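Local coordinates for DUF1805 domain-containing protein (Thermoplasma acidophilum, PDB 1QW2), which is of unknown function but folds as a beta/alpha protein built on a mixed sheet and assembles with other copies of itself, at residues L32-K36 with V65-M71. Sequence-based numbering, arbitrary orientation.
Sequences LLFIK and VKTLDDM
Val65 CG2 lies 4.0 Å from Leu33 CD1, and Leu33 CD2 rests 3.7 Å from Val65 O. At Lys66 the backbone takes over: Leu33 CD1 lies 3.6 Å from Lys66 C, so it packs on the peptide link to Thr67. Leu33 gets there because its chi1 of 55° tucks CG between N and C of its own backbone. Thr67 is the N-cap of helix 68-73 and forms a capping box with Asp70, whose N donates to Thr67 OG1 over 3.1 Å at 160° and whose OD2 takes a weak return bond from Thr67 N. Leu68 then lies roughly perpendicular to Ile35, the pair's CD1 methyls meeting at 3.4 Å, a close approach for two methyl carbons. One turn on, selenomethionine Met71 comes end-on to Ile35, with SE 3.8 Å from Ile35 CG1; its chain, bent at chi3 (80°), brings CE to within 4.1 Å of Phe34 CA. Met71 CG also meets Leu33 CD1 at 3.9 Å. An alanine in place of Leu33 would probably open a gap between Val65, the Lys66-Thr67 peptide and Met71. On the strand's other face, Phe34 meets the ring of Phe23 and packs on Ser25 of a second subunit. With no hydrogen bond joining the two segments, the start of the helix is held against the sheet by apolar packing, while the polar capping bonds stay within 65-71.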
ATOM      1  N   LEU A  32     -10.146   4.709   8.287  1.00 11.11           N
ATOM      2  CA  LEU A  32     -10.789   4.790   6.988  1.00 10.33           C
ATOM      3  C   LEU A  32     -10.715   3.390   6.405  1.00 10.03           C
ATOM      4  O   LEU A  32      -9.657   2.768   6.415  1.00  9.76           O
ATOM      5  CB  LEU A  32     -10.043   5.766   6.072  1.00 12.28           C
ATOM      6  CG  LEU A  32     -10.482   5.852   4.601  1.00 16.26           C
ATOM      7  CD1 LEU A  32      -9.855   7.083   3.966  1.00 20.45           C
ATOM      8  CD2 LEU A  32     -10.075   4.604   3.837  1.00 21.55           C
ATOM      9  N   LEU A  33     -11.838   2.872   5.929  1.00  9.78           N
ATOM     10  CA  LEU A  33     -11.814   1.563   5.310  1.00 11.46           C
ATOM     11  C   LEU A  33     -12.867   1.455   4.232  1.00  9.32           C
ATOM     12  O   LEU A  33     -13.944   2.045   4.330  1.00  9.58           O
ATOM     13  CB  LEU A  33     -11.982   0.438   6.342  1.00 15.74           C
ATOM     14  CG  LEU A  33     -13.168   0.384   7.296  1.00 17.57           C
ATOM     15  CD1 LEU A  33     -13.163  -0.972   8.007  1.00 15.64           C
ATOM     16  CD2 LEU A  33     -13.081   1.524   8.308  1.00 20.08           C
ATOM     17  N   PHE A  34     -12.519   0.728   3.179  1.00  9.01           N
ATOM     18  CA  PHE A  34     -13.428   0.512   2.072  1.00  7.97           C
ATOM     19  C   PHE A  34     -13.147  -0.818   1.395  1.00  9.39           C
ATOM     20  O   PHE A  34     -12.099  -1.433   1.608  1.00  9.84           O
ATOM     21  CB  PHE A  34     -13.334   1.672   1.051  1.00 10.94           C
ATOM     22  CG  PHE A  34     -12.018   1.757   0.305  1.00 12.32           C
ATOM     23  CD1 PHE A  34     -11.712   0.862  -0.721  1.00 14.50           C
ATOM     24  CD2 PHE A  34     -11.110   2.769   0.595  1.00 13.61           C
ATOM     25  CE1 PHE A  34     -10.522   0.979  -1.450  1.00 15.64           C
ATOM     26  CE2 PHE A  34      -9.916   2.895  -0.129  1.00 15.21           C
ATOM     27  CZ  PHE A  34      -9.625   2.000  -1.151  1.00 13.84           C
ATOM     28  N   ILE A  35     -14.126  -1.278   0.625  1.00  8.86           N
ATOM     29  CA  ILE A  35     -14.023  -2.503  -0.151  1.00 10.70           C
ATOM     30  C   ILE A  35     -14.406  -2.065  -1.556  1.00 11.89           C
ATOM     31  O   ILE A  35     -15.493  -1.525  -1.767  1.00 12.62           O
ATOM     32  CB  ILE A  35     -15.010  -3.585   0.314  1.00 14.08           C
ATOM     33  CG1 ILE A  35     -14.719  -3.974   1.761  1.00 18.19           C
ATOM     34  CG2 ILE A  35     -14.896  -4.810  -0.600  1.00 16.72           C
ATOM     35  CD1 ILE A  35     -15.710  -4.969   2.337  1.00 19.27           C
ATOM     36  N   LYS A  36     -13.519  -2.288  -2.515  1.00 12.09           N
ATOM     37  CA  LYS A  36     -13.798  -1.871  -3.879  1.00 13.31           C
ATOM     38  C   LYS A  36     -13.799  -3.007  -4.885  1.00 13.88           C
ATOM     39  O   LYS A  36     -12.903  -3.851  -4.893  1.00 13.91           O
ATOM     40  CB  LYS A  36     -12.793  -0.795  -4.296  1.00 16.65           C
ATOM     41  CG  LYS A  36     -13.009  -0.220  -5.692  1.00 21.10           C
ATOM     42  CD  LYS A  36     -12.108  -0.896  -6.714  1.00 23.36           C
ATOM     43  CE  LYS A  36     -12.301  -0.290  -8.099  1.00 24.96           C
ATOM     44  NZ  LYS A  36     -11.238  -0.725  -9.050  1.00 27.56           N
ATOM     45  N   VAL A  65     -17.905   0.606  11.613  1.00 23.39           N
ATOM     46  CA  VAL A  65     -17.056  -0.513  11.226  1.00 21.86           C
ATOM     47  C   VAL A  65     -15.577  -0.219  11.446  1.00 22.36           C
ATOM     48  O   VAL A  65     -15.129   0.920  11.301  1.00 22.22           O
ATOM     49  CB  VAL A  65     -17.264  -0.880   9.743  1.00 21.73           C
ATOM     50  CG1 VAL A  65     -18.712  -1.262   9.502  1.00 21.13           C
ATOM     51  CG2 VAL A  65     -16.861   0.285   8.855  1.00 22.31           C
ATOM     52  N   LYS A  66     -14.824  -1.257  11.795  1.00 22.49           N
ATOM     53  CA  LYS A  66     -13.394  -1.121  12.034  1.00 22.90           C
ATOM     54  C   LYS A  66     -12.610  -2.212  11.316  1.00 21.47           C
ATOM     55  O   LYS A  66     -11.399  -2.095  11.136  1.00 23.23           O
ATOM     56  CB  LYS A  66     -13.107  -1.177  13.539  1.00 24.95           C
ATOM     57  CG  LYS A  66     -13.816  -0.090  14.333  1.00 28.37           C
ATOM     58  CD  LYS A  66     -13.590  -0.238  15.831  1.00 31.46           C
ATOM     59  CE  LYS A  66     -14.346   0.832  16.605  1.00 31.57           C
ATOM     60  NZ  LYS A  66     -14.218   0.662  18.081  1.00 33.63           N
ATOM     61  N   THR A  67     -13.303  -3.267  10.894  1.00 19.69           N
ATOM     62  CA  THR A  67     -12.655  -4.380  10.205  1.00 19.63           C
ATOM     63  C   THR A  67     -13.445  -4.836   8.986  1.00 17.96           C
ATOM     64  O   THR A  67     -14.598  -4.445   8.795  1.00 17.58           O
ATOM     65  CB  THR A  67     -12.512  -5.599  11.133  1.00 19.79           C
ATOM     66  OG1 THR A  67     -13.805  -6.183  11.344  1.00 22.02           O
ATOM     67  CG2 THR A  67     -11.923  -5.184  12.476  1.00 20.70           C
ATOM     68  N   LEU A  68     -12.815  -5.670   8.165  1.00 19.00           N
ATOM     69  CA  LEU A  68     -13.460  -6.205   6.973  1.00 19.62           C
ATOM     70  C   LEU A  68     -14.700  -6.989   7.388  1.00 19.82           C
ATOM     71  O   LEU A  68     -15.759  -6.868   6.772  1.00 19.83           O
ATOM     72  CB  LEU A  68     -12.498  -7.125   6.222  1.00 19.31           C
ATOM     73  CG  LEU A  68     -13.102  -7.972   5.100  1.00 21.17           C
ATOM     74  CD1 LEU A  68     -13.696  -7.072   4.027  1.00 19.75           C
ATOM     75  CD2 LEU A  68     -12.028  -8.870   4.514  1.00 22.16           C
ATOM     76  N   ASP A  69     -14.561  -7.795   8.437  1.00 22.10           N
ATOM     77  CA  ASP A  69     -15.675  -8.590   8.939  1.00 24.01           C
ATOM     78  C   ASP A  69     -16.846  -7.700   9.344  1.00 23.31           C
ATOM     79  O   ASP A  69     -18.000  -8.015   9.050  1.00 23.11           O
ATOM     80  CB  ASP A  69     -15.231  -9.436  10.136  1.00 27.26           C
ATOM     81  CG  ASP A  69     -14.391 -10.630   9.728  1.00 30.23           C
ATOM     82  OD1 ASP A  69     -13.886 -11.336  10.626  1.00 33.61           O
ATOM     83  OD2 ASP A  69     -14.237 -10.868   8.512  1.00 33.04           O
ATOM     84  N   ASP A  70     -16.547  -6.594  10.020  1.00 22.21           N
ATOM     85  CA  ASP A  70     -17.592  -5.666  10.445  1.00 22.46           C
ATOM     86  C   ASP A  70     -18.337  -5.116   9.234  1.00 21.07           C
ATOM     87  O   ASP A  70     -19.565  -5.020   9.239  1.00 20.76           O
ATOM     88  CB  ASP A  70     -17.003  -4.494  11.237  1.00 24.63           C
ATOM     89  CG  ASP A  70     -16.497  -4.904  12.605  1.00 27.57           C
ATOM     90  OD1 ASP A  70     -17.189  -5.686  13.287  1.00 30.16           O
ATOM     91  OD2 ASP A  70     -15.416  -4.427  13.004  1.00 31.14           O
HETATM   92  N   MSE A  71     -17.588  -4.754   8.197  1.00 20.09           N
HETATM   93  CA  MSE A  71     -18.193  -4.209   6.987  1.00 18.00           C
HETATM   94  C   MSE A  71     -19.139  -5.185   6.305  1.00 17.63           C
HETATM   95  O   MSE A  71     -20.254  -4.823   5.938  1.00 17.05           O
HETATM   96  CB  MSE A  71     -17.118  -3.790   5.982  1.00 19.95           C
HETATM   97  CG  MSE A  71     -16.383  -2.521   6.339  1.00 19.55           C
HETATM   98 SE   MSE A  71     -15.354  -1.898   4.828  1.00 20.09          SE
HETATM   99  CE  MSE A  71     -16.753  -1.048   3.840  1.00 17.13           C
TER